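Local coordinates for protein thiamine pyrophosphokinase (Candida albicans, PDB 2G9Z) that catalyses the transfer of a pyrophosphate group from ATP to thiamine, making the cofactor thiamine pyrophosphate, at residues H46-P49 with F50-L53; D133-T136 with Y137-H141; Q164-Y167 with Q168-T172; F249-K253 with G254-I258; K261-L264 with M265-K268. One frame throughout, in Å; residues are numbered along the deposited sequence.

How the contacts relate
Contact 1 opens the series along the chain, and contacts 2 to 5 follow in order. Contacts 2 and 3 lie on two helices, 132-139 and 155-170, both in the catalytic range, with centres about 23 Å apart. Contact 1 leaves strand 45-47, which runs parallel to strand 254-259 of contact 4, and Ile47 meets Tyr257 between them. Contact 5 continues the chain after contact 4 and touches contact 1 through Phe50 and Phe266, their centres about 11 Å apart. About 40 Å separates the centres of contacts 2 and 4, on opposite sides of the chain's centre, yet strand 246-251 of contact 4 shares one large mixed sheet with strands 122-125 and 144-147 flanking the helix of contact 2.

Contact 1. Residues H46-P49 with F50-L53; sequences HIQP and FVYL
Pro49 and Phe50 make the main apolar contact, a CH-pi approach over the ring face. Pro49 CB lies 4.1 Å from the centroid of the Phe50 ring, 12° off the normal. The ring comes back against the proline because Phe50 CG is turned beside its own backbone N (chi1 -49°). A compact proline ring and a flat aromatic suit this buried corner. Next to it is a smaller van der Waals contact, Val51 CG2 to Gln48 CB at 3.4 Å; here both residues are exposed and the glutamine contributes the root of its chain.

The polar part centres on Pro49 O. The edge of the Tyr52 ring meets it nearly in plane, with CD1 3.3 Å from Pro49 O. A water donates to Pro49 O at 2.7 Å and accepts from Tyr52 N at 3.2 Å, linking the two across the turn. Further on, Leu53 N bonds to Phe50 O at 2.9 Å.

Outside, Phe50 stacks on Phe266, while Pro49 rests on Ile258 and Phe249. Two overlapping type I beta turns, Gln48 to Val51 and Phe50 to Leu53, thus carry the chain off edge strand 45-47, with proline in the first turn's second position, where its fixed phi fits.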
# COMPACT_ATOMS: atom_id res chain seq x y z
N HIS A 46 -9.17 23.25 4.97
CA HIS A 46 -10.12 23.00 3.90
C HIS A 46 -9.43 22.21 2.80
O HIS A 46 -8.39 22.63 2.29
CB HIS A 46 -10.66 24.31 3.33
CG HIS A 46 -11.79 24.14 2.36
ND1 HIS A 46 -12.28 25.18 1.60
CD2 HIS A 46 -12.54 23.05 2.04
CE1 HIS A 46 -13.28 24.74 0.85
NE2 HIS A 46 -13.46 23.45 1.11
N ILE A 47 -9.99 21.06 2.45
CA ILE A 47 -9.43 20.20 1.41
C ILE A 47 -10.44 20.00 0.29
O ILE A 47 -11.58 19.64 0.54
CB ILE A 47 -9.07 18.79 1.95
CG1 ILE A 47 -8.30 18.89 3.26
CG2 ILE A 47 -8.22 18.06 0.92
CD1 ILE A 47 -8.05 17.54 3.92
N GLN A 48 -10.00 20.24 -0.95
CA GLN A 48 -10.85 20.06 -2.13
C GLN A 48 -10.09 19.13 -3.06
O GLN A 48 -9.50 19.57 -4.05
CB GLN A 48 -11.09 21.41 -2.80
CG GLN A 48 -11.90 22.38 -1.97
CD GLN A 48 -11.94 23.75 -2.59
OE1 GLN A 48 -10.96 24.49 -2.57
NE2 GLN A 48 -13.08 24.11 -3.17
N PRO A 49 -10.10 17.83 -2.76
CA PRO A 49 -9.41 16.80 -3.54
C PRO A 49 -9.79 16.67 -5.01
O PRO A 49 -8.96 16.28 -5.83
CB PRO A 49 -9.71 15.51 -2.78
CG PRO A 49 -10.14 15.97 -1.40
CD PRO A 49 -10.93 17.21 -1.71
N PHE A 50 -11.03 17.01 -5.35
CA PHE A 50 -11.51 16.81 -6.71
C PHE A 50 -11.60 18.02 -7.63
O PHE A 50 -12.26 17.95 -8.67
CB PHE A 50 -12.86 16.10 -6.64
CG PHE A 50 -12.85 14.91 -5.74
CD1 PHE A 50 -12.22 13.73 -6.15
CD2 PHE A 50 -13.40 14.97 -4.47
CE1 PHE A 50 -12.14 12.63 -5.29
CE2 PHE A 50 -13.32 13.88 -3.61
CZ PHE A 50 -12.69 12.71 -4.03
N VAL A 51 -10.95 19.11 -7.27
CA VAL A 51 -10.97 20.30 -8.11
C VAL A 51 -10.43 19.97 -9.51
O VAL A 51 -10.82 20.60 -10.49
CB VAL A 51 -10.10 21.43 -7.52
CG1 VAL A 51 -10.05 22.60 -8.48
CG2 VAL A 51 -10.67 21.87 -6.19
N TYR A 52 -9.56 18.97 -9.60
CA TYR A 52 -8.98 18.61 -10.89
C TYR A 52 -9.94 17.88 -11.83
O TYR A 52 -9.64 17.71 -13.01
CB TYR A 52 -7.71 17.76 -10.70
CG TYR A 52 -7.97 16.32 -10.34
CD1 TYR A 52 -8.37 15.95 -9.05
CD2 TYR A 52 -7.82 15.32 -11.30
CE1 TYR A 52 -8.61 14.61 -8.73
CE2 TYR A 52 -8.06 13.98 -10.99
CZ TYR A 52 -8.46 13.63 -9.71
OH TYR A 52 -8.69 12.31 -9.41
N LEU A 53 -11.08 17.44 -11.31
CA LEU A 53 -12.07 16.74 -12.12
C LEU A 53 -13.19 17.66 -12.57
O LEU A 53 -13.29 18.80 -12.11
CB LEU A 53 -12.66 15.56 -11.34
CG LEU A 53 -11.70 14.44 -10.96
CD1 LEU A 53 -12.44 13.41 -10.12
CD2 LEU A 53 -11.12 13.79 -12.22
O HOH W 1 -7.83 18.51 -6.94

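Contact 2. Residues D133-T136 with Y137-H141; sequences DVKT and YYESH
Tyr138 meets Val134 along one margin of its ring, where Val134 CG1 lies 3.6 Å from Tyr138 CD2, the two side chains pointing the same way. Over the centre of one face of that ring stands Tyr137 CD2, and in return Tyr138 CE1 lies at the edge of the Tyr137 ring. One face of Tyr137 carries His141 ND1, 3.8 Å above the plane. The imidazole of His141 has Tyr137 OH toward the rim of a face and Tyr137 O at its edge, so it is gripped by ring and carbonyl of the same tyrosine.

That carbonyl serves two donors. His141 ND1 gives a hydrogen bond of 2.9 Å to Tyr137 O, nearly straight at 163°, while Ser140 OG donates from the opposite face of the carbonyl plane. Such side chains suit the last turn of a helix, where carbonyls lack further backbone partners; here it is the end of helix 132-139, the helix of the beta-alpha-beta unit joining strands 122-125 and 144-147. Inside the helix the ordinary pattern holds, for example Tyr138 N to Val134 O at 3.0 Å and Ser140 N to Thr136 O at 2.9 Å.

On the outer side, Lys135 and Glu139 run side by side, with Lys135 CG 3.5 Å from Glu139 OE2. Their charged ends stay apart, Lys135 NZ and Glu139 OE2 being separated by 5.9 Å, so any attraction is probably modest. The inner side faces helix 93-100: Tyr98 meets Tyr137 edge-to-face, Val134 packs on Ala94, and Tyr138 on Leu97.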
# COMPACT_ATOMS: atom_id res chain seq x y z
N ASP A 133 15.66 5.09 -25.55
CA ASP A 133 14.81 5.69 -26.57
C ASP A 133 13.93 6.81 -26.02
O ASP A 133 13.87 7.90 -26.60
CB ASP A 133 13.92 4.61 -27.20
CG ASP A 133 14.57 3.94 -28.39
OD1 ASP A 133 15.78 3.63 -28.30
OD2 ASP A 133 13.88 3.73 -29.40
N VAL A 134 13.24 6.54 -24.92
CA VAL A 134 12.37 7.54 -24.32
C VAL A 134 13.23 8.70 -23.87
O VAL A 134 12.92 9.86 -24.13
CB VAL A 134 11.61 6.95 -23.10
CG1 VAL A 134 10.88 8.05 -22.35
CG2 VAL A 134 10.63 5.89 -23.58
N LYS A 135 14.33 8.38 -23.20
CA LYS A 135 15.25 9.37 -22.69
C LYS A 135 15.68 10.31 -23.82
O LYS A 135 15.52 11.53 -23.72
CB LYS A 135 16.47 8.67 -22.08
CG LYS A 135 17.55 9.60 -21.56
CD LYS A 135 18.66 8.79 -20.89
CE LYS A 135 19.19 7.70 -21.82
NZ LYS A 135 20.19 6.81 -21.15
N THR A 136 16.20 9.74 -24.90
CA THR A 136 16.63 10.55 -26.03
C THR A 136 15.46 11.33 -26.62
O THR A 136 15.61 12.49 -27.00
CB THR A 136 17.29 9.67 -27.12
OG1 THR A 136 16.38 8.62 -27.51
CG2 THR A 136 18.57 9.04 -26.59
N TYR A 137 14.29 10.70 -26.68
CA TYR A 137 13.11 11.37 -27.22
C TYR A 137 12.81 12.68 -26.51
O TYR A 137 12.73 13.74 -27.14
CB TYR A 137 11.88 10.47 -27.13
CG TYR A 137 10.63 11.16 -27.64
CD1 TYR A 137 10.35 11.22 -29.01
CD2 TYR A 137 9.77 11.81 -26.76
CE1 TYR A 137 9.24 11.92 -29.48
CE2 TYR A 137 8.66 12.51 -27.23
CZ TYR A 137 8.40 12.56 -28.59
OH TYR A 137 7.32 13.27 -29.06
N TYR A 138 12.63 12.62 -25.19
CA TYR A 138 12.32 13.82 -24.42
C TYR A 138 13.51 14.77 -24.32
O TYR A 138 13.32 15.98 -24.23
CB TYR A 138 11.79 13.45 -23.03
CG TYR A 138 10.39 12.87 -23.11
CD1 TYR A 138 9.33 13.62 -23.60
CD2 TYR A 138 10.14 11.55 -22.73
CE1 TYR A 138 8.05 13.08 -23.73
CE2 TYR A 138 8.87 10.99 -22.85
CZ TYR A 138 7.83 11.76 -23.36
OH TYR A 138 6.58 11.21 -23.51
N GLU A 139 14.72 14.23 -24.32
CA GLU A 139 15.90 15.09 -24.27
C GLU A 139 15.87 15.94 -25.55
O GLU A 139 16.17 17.13 -25.52
CB GLU A 139 17.20 14.26 -24.24
CG GLU A 139 17.35 13.35 -23.02
CD GLU A 139 18.68 12.61 -22.98
OE1 GLU A 139 19.06 11.99 -24.00
OE2 GLU A 139 19.34 12.63 -21.92
N SER A 140 15.49 15.32 -26.66
CA SER A 140 15.44 16.03 -27.94
C SER A 140 14.24 16.98 -28.03
O SER A 140 14.09 17.70 -29.02
CB SER A 140 15.41 15.04 -29.10
OG SER A 140 14.19 14.31 -29.15
N HIS A 141 13.39 16.98 -27.01
CA HIS A 141 12.23 17.86 -27.02
C HIS A 141 12.26 18.94 -25.96
O HIS A 141 11.26 19.63 -25.74
CB HIS A 141 10.93 17.06 -26.93
CG HIS A 141 10.46 16.53 -28.25
ND1 HIS A 141 10.97 15.38 -28.82
CD2 HIS A 141 9.54 17.01 -29.12
CE1 HIS A 141 10.38 15.17 -29.98
NE2 HIS A 141 9.51 16.15 -30.19

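Contact 3. Residues Q164-Y167 with Q168-T172; sequences QLHY and QLNHT
His166 and Asn170 lay their flat groups obliquely across each other, the imidazole and amide planes 29° apart. Asn170 CB is 3.2 Å from His166 ND1, and Asn170 CG 3.3 Å from His166 CE1. Their four-residue spacing puts both on one flank of the helix, and CG opposite the backbone N in each (chi1 165° for His166) lets the groups overlap. The hydrogen-bond partner of His166 ND1 is Tyr122 OH. On the side of the imidazole away from Asn170, His166 CD2 stands over the centre of a face of the Tyr167 ring.

Gln168 CG, set beside its backbone N (chi1 -68°), comes to 3.3 Å from Gln164 O. A bend at chi2 then turns the amide to a water, which donates to Gln164 O at 2.6 Å and accepts from Gln168 NE2 at 2.8 Å. Glutamine suits the place because its OE1 can also accept from Val200 N. Leu165 O accepts both Leu169 N, at 2.8 Å, and Gln168 N, at 3.0 Å, where the helix widens into a pi-type turn at 168-170.

This part of helix 155-170 lies between helix 185-195, whose Leu189 and Trp190 receive the fittingly apolar Leu165, and strand 86-90, whose Ile86 takes His166 and Tyr167.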
# COMPACT_ATOMS: atom_id res chain seq x y z
N GLN A 164 10.68 21.41 -5.49
CA GLN A 164 10.86 22.44 -4.48
C GLN A 164 11.91 23.44 -4.94
O GLN A 164 11.73 24.66 -4.79
CB GLN A 164 11.27 21.81 -3.15
CG GLN A 164 10.13 21.10 -2.45
CD GLN A 164 10.54 20.53 -1.11
OE1 GLN A 164 11.31 19.58 -1.04
NE2 GLN A 164 10.02 21.12 -0.04
N LEU A 165 13.00 22.94 -5.51
CA LEU A 165 14.07 23.79 -5.99
C LEU A 165 13.61 24.63 -7.18
O LEU A 165 14.01 25.79 -7.32
CB LEU A 165 15.30 22.95 -6.37
CG LEU A 165 16.05 22.40 -5.15
CD1 LEU A 165 17.14 21.45 -5.60
CD2 LEU A 165 16.64 23.56 -4.36
N HIS A 166 12.78 24.06 -8.04
CA HIS A 166 12.27 24.78 -9.20
C HIS A 166 11.57 26.07 -8.80
O HIS A 166 11.83 27.13 -9.38
CB HIS A 166 11.28 23.92 -9.99
CG HIS A 166 10.46 24.71 -10.97
ND1 HIS A 166 10.90 25.00 -12.24
CD2 HIS A 166 9.25 25.29 -10.85
CE1 HIS A 166 9.99 25.73 -12.86
NE2 HIS A 166 8.98 25.92 -12.04
N TYR A 167 10.67 25.99 -7.83
CA TYR A 167 9.92 27.15 -7.38
C TYR A 167 10.76 28.15 -6.60
O TYR A 167 10.30 29.23 -6.23
CB TYR A 167 8.71 26.71 -6.55
CG TYR A 167 7.58 26.20 -7.43
CD1 TYR A 167 6.80 27.09 -8.17
CD2 TYR A 167 7.34 24.84 -7.56
CE1 TYR A 167 5.82 26.64 -9.04
CE2 TYR A 167 6.34 24.37 -8.43
CZ TYR A 167 5.59 25.28 -9.17
OH TYR A 167 4.64 24.83 -10.06
N GLN A 168 12.01 27.78 -6.35
CA GLN A 168 12.91 28.67 -5.63
C GLN A 168 13.90 29.34 -6.58
O GLN A 168 14.14 30.54 -6.50
CB GLN A 168 13.69 27.91 -4.56
CG GLN A 168 12.85 27.40 -3.40
CD GLN A 168 12.10 28.52 -2.70
OE1 GLN A 168 12.68 29.55 -2.34
NE2 GLN A 168 10.80 28.31 -2.49
N LEU A 169 14.45 28.54 -7.49
CA LEU A 169 15.47 29.02 -8.42
C LEU A 169 15.12 29.21 -9.89
O LEU A 169 15.70 30.07 -10.56
CB LEU A 169 16.69 28.10 -8.32
CG LEU A 169 17.63 28.21 -7.11
CD1 LEU A 169 16.86 28.51 -5.84
CD2 LEU A 169 18.40 26.90 -6.99
N ASN A 170 14.19 28.42 -10.42
CA ASN A 170 13.89 28.53 -11.84
C ASN A 170 13.54 29.92 -12.38
O ASN A 170 14.04 30.31 -13.43
CB ASN A 170 12.79 27.55 -12.24
CG ASN A 170 12.59 27.50 -13.74
OD1 ASN A 170 11.71 28.16 -14.29
ND2 ASN A 170 13.43 26.72 -14.41
N HIS A 171 12.68 30.65 -11.68
CA HIS A 171 12.30 31.98 -12.16
C HIS A 171 13.54 32.86 -12.30
O HIS A 171 13.52 33.87 -13.01
CB HIS A 171 11.29 32.63 -11.21
CG HIS A 171 11.87 33.05 -9.89
ND1 HIS A 171 12.63 32.22 -9.11
CD2 HIS A 171 11.77 34.22 -9.22
CE1 HIS A 171 12.97 32.85 -8.00
NE2 HIS A 171 12.47 34.07 -8.05
N THR A 172 14.62 32.47 -11.64
CA THR A 172 15.88 33.21 -11.71
C THR A 172 16.66 32.76 -12.94
O THR A 172 17.04 33.58 -13.77
CB THR A 172 16.73 32.97 -10.44
OG1 THR A 172 15.95 33.28 -9.28
CG2 THR A 172 17.97 33.85 -10.47
O HOH W 2 10.02 25.68 -3.16

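Contact 4. Residues F249-K253 with G254-I258; sequences FLLKK and GVNYI
Leu251 and Asn256 face each other across a reversal of the chain, with CA atoms 6.5 Å apart. The axes of strands 249-251 and 254-258 approach to 9.0 Å at 134°, so they are splayed and do not pair as a ladder: each belongs to a different sheet. Gly254 lies at the turn with phi 111° and psi -156°, angles at which a CB would be jammed against Lys253 O. A glycine is therefore the natural residue there. Water bridges the turn near Lys253 O and Val255 O.

The key side chain is Asn256. Its amide pairs with both the N-H and the C=O of one residue, Lys252, much as a neighbouring strand would: Lys252 N donates to Asn256 OD1 at 2.9 Å, and Asn256 ND2 donates to Lys252 O at 2.8 Å. The side chain reaches them with CG set beside its own backbone N. Each amide atom has a second partner, Asn45 ND2 for OD1 and Val325 O for ND2. The ammonium of Lys252 bonds to Pro235 O.

Next to the amide, further along the strands, lies an apolar layer. Leu251 CD2 meets Ile258 CD1 at 3.9 Å, the side chains crossing at about a right angle, and Phe249 CE2 comes within 4.4 Å of Ile258 CG1. Ile47, beside them, extends this core between the sheets.

The buried amide, with both its oxygen and its nitrogen doubly engaged, ties Lys252, just past strand 246-251, to strands 45-47, 254-259 and 322-327, so that burying this polar group probably costs little.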
# COMPACT_ATOMS: atom_id res chain seq x y z
N PHE A 249 -4.61 11.39 0.30
CA PHE A 249 -4.10 12.66 0.80
C PHE A 249 -4.02 12.64 2.31
O PHE A 249 -4.44 11.67 2.96
CB PHE A 249 -4.98 13.83 0.34
CG PHE A 249 -6.45 13.62 0.59
CD1 PHE A 249 -7.21 12.83 -0.26
CD2 PHE A 249 -7.07 14.21 1.69
CE1 PHE A 249 -8.57 12.61 -0.01
CE2 PHE A 249 -8.42 14.01 1.95
CZ PHE A 249 -9.17 13.20 1.10
N LEU A 250 -3.51 13.72 2.87
CA LEU A 250 -3.34 13.79 4.30
C LEU A 250 -4.34 14.70 4.98
O LEU A 250 -4.60 15.81 4.54
CB LEU A 250 -1.92 14.26 4.62
CG LEU A 250 -1.36 13.98 6.02
CD1 LEU A 250 -1.21 12.48 6.21
CD2 LEU A 250 -0.00 14.66 6.17
N LEU A 251 -4.93 14.19 6.06
CA LEU A 251 -5.85 14.98 6.86
C LEU A 251 -4.88 15.57 7.88
O LEU A 251 -4.00 14.87 8.38
CB LEU A 251 -6.88 14.08 7.54
CG LEU A 251 -7.91 13.42 6.62
CD1 LEU A 251 -8.80 12.50 7.43
CD2 LEU A 251 -8.74 14.50 5.94
N LYS A 252 -5.02 16.85 8.18
CA LYS A 252 -4.11 17.49 9.12
C LYS A 252 -4.64 17.56 10.54
O LYS A 252 -5.84 17.74 10.76
CB LYS A 252 -3.78 18.90 8.65
CG LYS A 252 -3.16 18.99 7.26
CD LYS A 252 -2.58 20.38 7.03
CE LYS A 252 -1.82 20.47 5.71
NZ LYS A 252 -0.92 21.67 5.72
N LYS A 253 -3.73 17.42 11.50
CA LYS A 253 -4.07 17.50 12.91
C LYS A 253 -5.06 18.65 13.08
O LYS A 253 -4.81 19.77 12.62
CB LYS A 253 -2.82 17.80 13.73
CG LYS A 253 -3.06 17.99 15.22
CD LYS A 253 -1.73 18.21 15.94
CE LYS A 253 -1.89 18.29 17.44
NZ LYS A 253 -0.58 18.54 18.10
N GLY A 254 -6.19 18.37 13.73
CA GLY A 254 -7.20 19.40 13.92
C GLY A 254 -8.43 19.10 13.10
O GLY A 254 -8.69 17.95 12.75
N VAL A 255 -9.20 20.13 12.78
CA VAL A 255 -10.42 19.98 11.99
C VAL A 255 -10.14 20.06 10.49
O VAL A 255 -9.40 20.93 10.03
CB VAL A 255 -11.46 21.06 12.37
CG1 VAL A 255 -12.76 20.84 11.61
CG2 VAL A 255 -11.73 21.02 13.87
N ASN A 256 -10.73 19.15 9.74
CA ASN A 256 -10.58 19.13 8.29
C ASN A 256 -11.96 19.13 7.65
O ASN A 256 -12.83 18.36 8.04
CB ASN A 256 -9.84 17.86 7.83
CG ASN A 256 -8.40 17.81 8.30
OD1 ASN A 256 -7.50 18.35 7.65
ND2 ASN A 256 -8.18 17.16 9.43
N TYR A 257 -12.17 20.00 6.68
CA TYR A 257 -13.44 20.05 5.98
C TYR A 257 -13.13 19.66 4.54
O TYR A 257 -12.41 20.37 3.84
CB TYR A 257 -14.06 21.45 6.03
CG TYR A 257 -15.30 21.60 5.16
CD1 TYR A 257 -16.36 20.70 5.27
CD2 TYR A 257 -15.40 22.63 4.23
CE1 TYR A 257 -17.49 20.83 4.46
CE2 TYR A 257 -16.53 22.77 3.42
CZ TYR A 257 -17.57 21.87 3.54
OH TYR A 257 -18.69 22.00 2.75
N ILE A 258 -13.63 18.51 4.11
CA ILE A 258 -13.41 18.03 2.76
C ILE A 258 -14.67 18.35 1.97
O ILE A 258 -15.75 17.89 2.32
CB ILE A 258 -13.17 16.49 2.72
CG1 ILE A 258 -11.91 16.13 3.51
CG2 ILE A 258 -13.03 16.02 1.29
CD1 ILE A 258 -12.04 16.27 5.02
O HOH W 3 -6.60 20.93 10.54

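Contact 5. Residues K261-L264 with M265-K268; sequences KNRL and MFHK
Met265 folds its thioether back against Lys261 and Asn262, and here the packing is tight. Met265 CE lies only 3.3 Å from Lys261 CB, the two side chains at about a right angle. The sulfur also accepts a weak bond from Asn262 N, at 3.3 Å to Met265 SD. The fit looks strained, and methionine's flexibility is probably what lets it be accommodated. Asn262 OD1 adds a weak bond from Met265 N at 3.2 Å, reached because Asn262 CG sits between its backbone N and carbonyl carbon (chi1 51°).

Nearby, Arg263 O holds the turn by two donors, His267 N at 2.8 Å and Phe266 N at 3.2 Å. The same oxygen stands over one face of the Phe266 ring, off toward its rim; Phe50 stacks on this ring.

The other side is looser. The end of Lys261 leads away toward solvent, and Leu264 is exposed, its CB near Met265 N. Arg263 also leads away, but its guanidinium is firmly bonded to Asp29 O, Ser30 OG and Ile317 O.

The segments lie in the loop from strand 254-259 to strand 277-281. Phe266 meets Tyr260 edge-to-face, His267 NE2 bonds Ser273 O, and Pro276, just before strand 277-281, packs against Arg263 and Phe266.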
# COMPACT_ATOMS: atom_id res chain seq x y z
N LYS A 261 -18.31 19.57 -5.27
CA LYS A 261 -19.61 19.96 -5.82
C LYS A 261 -20.66 18.97 -5.34
O LYS A 261 -21.66 19.35 -4.73
CB LYS A 261 -19.56 19.97 -7.35
CG LYS A 261 -20.90 20.16 -8.02
CD LYS A 261 -20.80 19.86 -9.52
CE LYS A 261 -22.16 19.97 -10.20
NZ LYS A 261 -22.72 21.34 -10.10
N ASN A 262 -20.42 17.70 -5.63
CA ASN A 262 -21.28 16.60 -5.20
C ASN A 262 -20.46 15.32 -5.37
O ASN A 262 -19.34 15.37 -5.87
CB ASN A 262 -22.58 16.51 -6.01
CG ASN A 262 -22.35 16.51 -7.50
OD1 ASN A 262 -21.53 15.75 -8.02
ND2 ASN A 262 -23.09 17.35 -8.21
N ARG A 263 -21.02 14.20 -4.95
CA ARG A 263 -20.31 12.93 -5.05
C ARG A 263 -20.30 12.36 -6.47
O ARG A 263 -19.48 11.50 -6.79
CB ARG A 263 -20.92 11.92 -4.08
CG ARG A 263 -20.73 12.32 -2.63
CD ARG A 263 -21.57 11.47 -1.70
NE ARG A 263 -23.00 11.66 -1.96
CZ ARG A 263 -23.96 11.06 -1.26
NH1 ARG A 263 -23.64 10.25 -0.26
NH2 ARG A 263 -25.23 11.27 -1.57
N LEU A 264 -21.20 12.84 -7.31
CA LEU A 264 -21.27 12.38 -8.70
C LEU A 264 -19.99 12.75 -9.44
O LEU A 264 -19.68 12.17 -10.48
CB LEU A 264 -22.48 13.01 -9.40
CG LEU A 264 -23.82 12.51 -8.88
CD1 LEU A 264 -24.96 13.33 -9.49
CD2 LEU A 264 -23.97 11.03 -9.20
N MET A 265 -19.27 13.72 -8.91
CA MET A 265 -18.02 14.16 -9.52
C MET A 265 -16.97 13.05 -9.56
O MET A 265 -16.23 12.93 -10.53
CB MET A 265 -17.44 15.34 -8.75
CG MET A 265 -18.38 16.50 -8.57
SD MET A 265 -17.66 17.63 -7.37
CE MET A 265 -16.75 18.70 -8.45
N PHE A 266 -16.90 12.25 -8.50
CA PHE A 266 -15.91 11.18 -8.43
C PHE A 266 -16.47 9.78 -8.22
O PHE A 266 -15.72 8.80 -8.18
CB PHE A 266 -14.89 11.47 -7.32
CG PHE A 266 -15.50 11.65 -5.95
CD1 PHE A 266 -16.06 12.87 -5.57
CD2 PHE A 266 -15.53 10.59 -5.05
CE1 PHE A 266 -16.63 13.04 -4.31
CE2 PHE A 266 -16.10 10.75 -3.78
CZ PHE A 266 -16.65 11.98 -3.42
N HIS A 267 -17.79 9.69 -8.09
CA HIS A 267 -18.43 8.40 -7.88
C HIS A 267 -19.53 8.18 -8.90
O HIS A 267 -20.68 8.55 -8.67
CB HIS A 267 -19.00 8.31 -6.46
CG HIS A 267 -19.56 6.97 -6.12
ND1 HIS A 267 -18.80 5.82 -6.14
CD2 HIS A 267 -20.80 6.59 -5.75
CE1 HIS A 267 -19.55 4.79 -5.79
NE2 HIS A 267 -20.77 5.23 -5.55
N LYS A 268 -19.16 7.58 -10.03
CA LYS A 268 -20.10 7.28 -11.11
C LYS A 268 -21.41 6.82 -10.50
O LYS A 268 -21.43 5.89 -9.71
CB LYS A 268 -19.51 6.19 -12.00
CG LYS A 268 -20.33 5.85 -13.23
CD LYS A 268 -19.53 4.98 -14.18
CE LYS A 268 -18.27 5.71 -14.65
NZ LYS A 268 -17.38 4.85 -15.49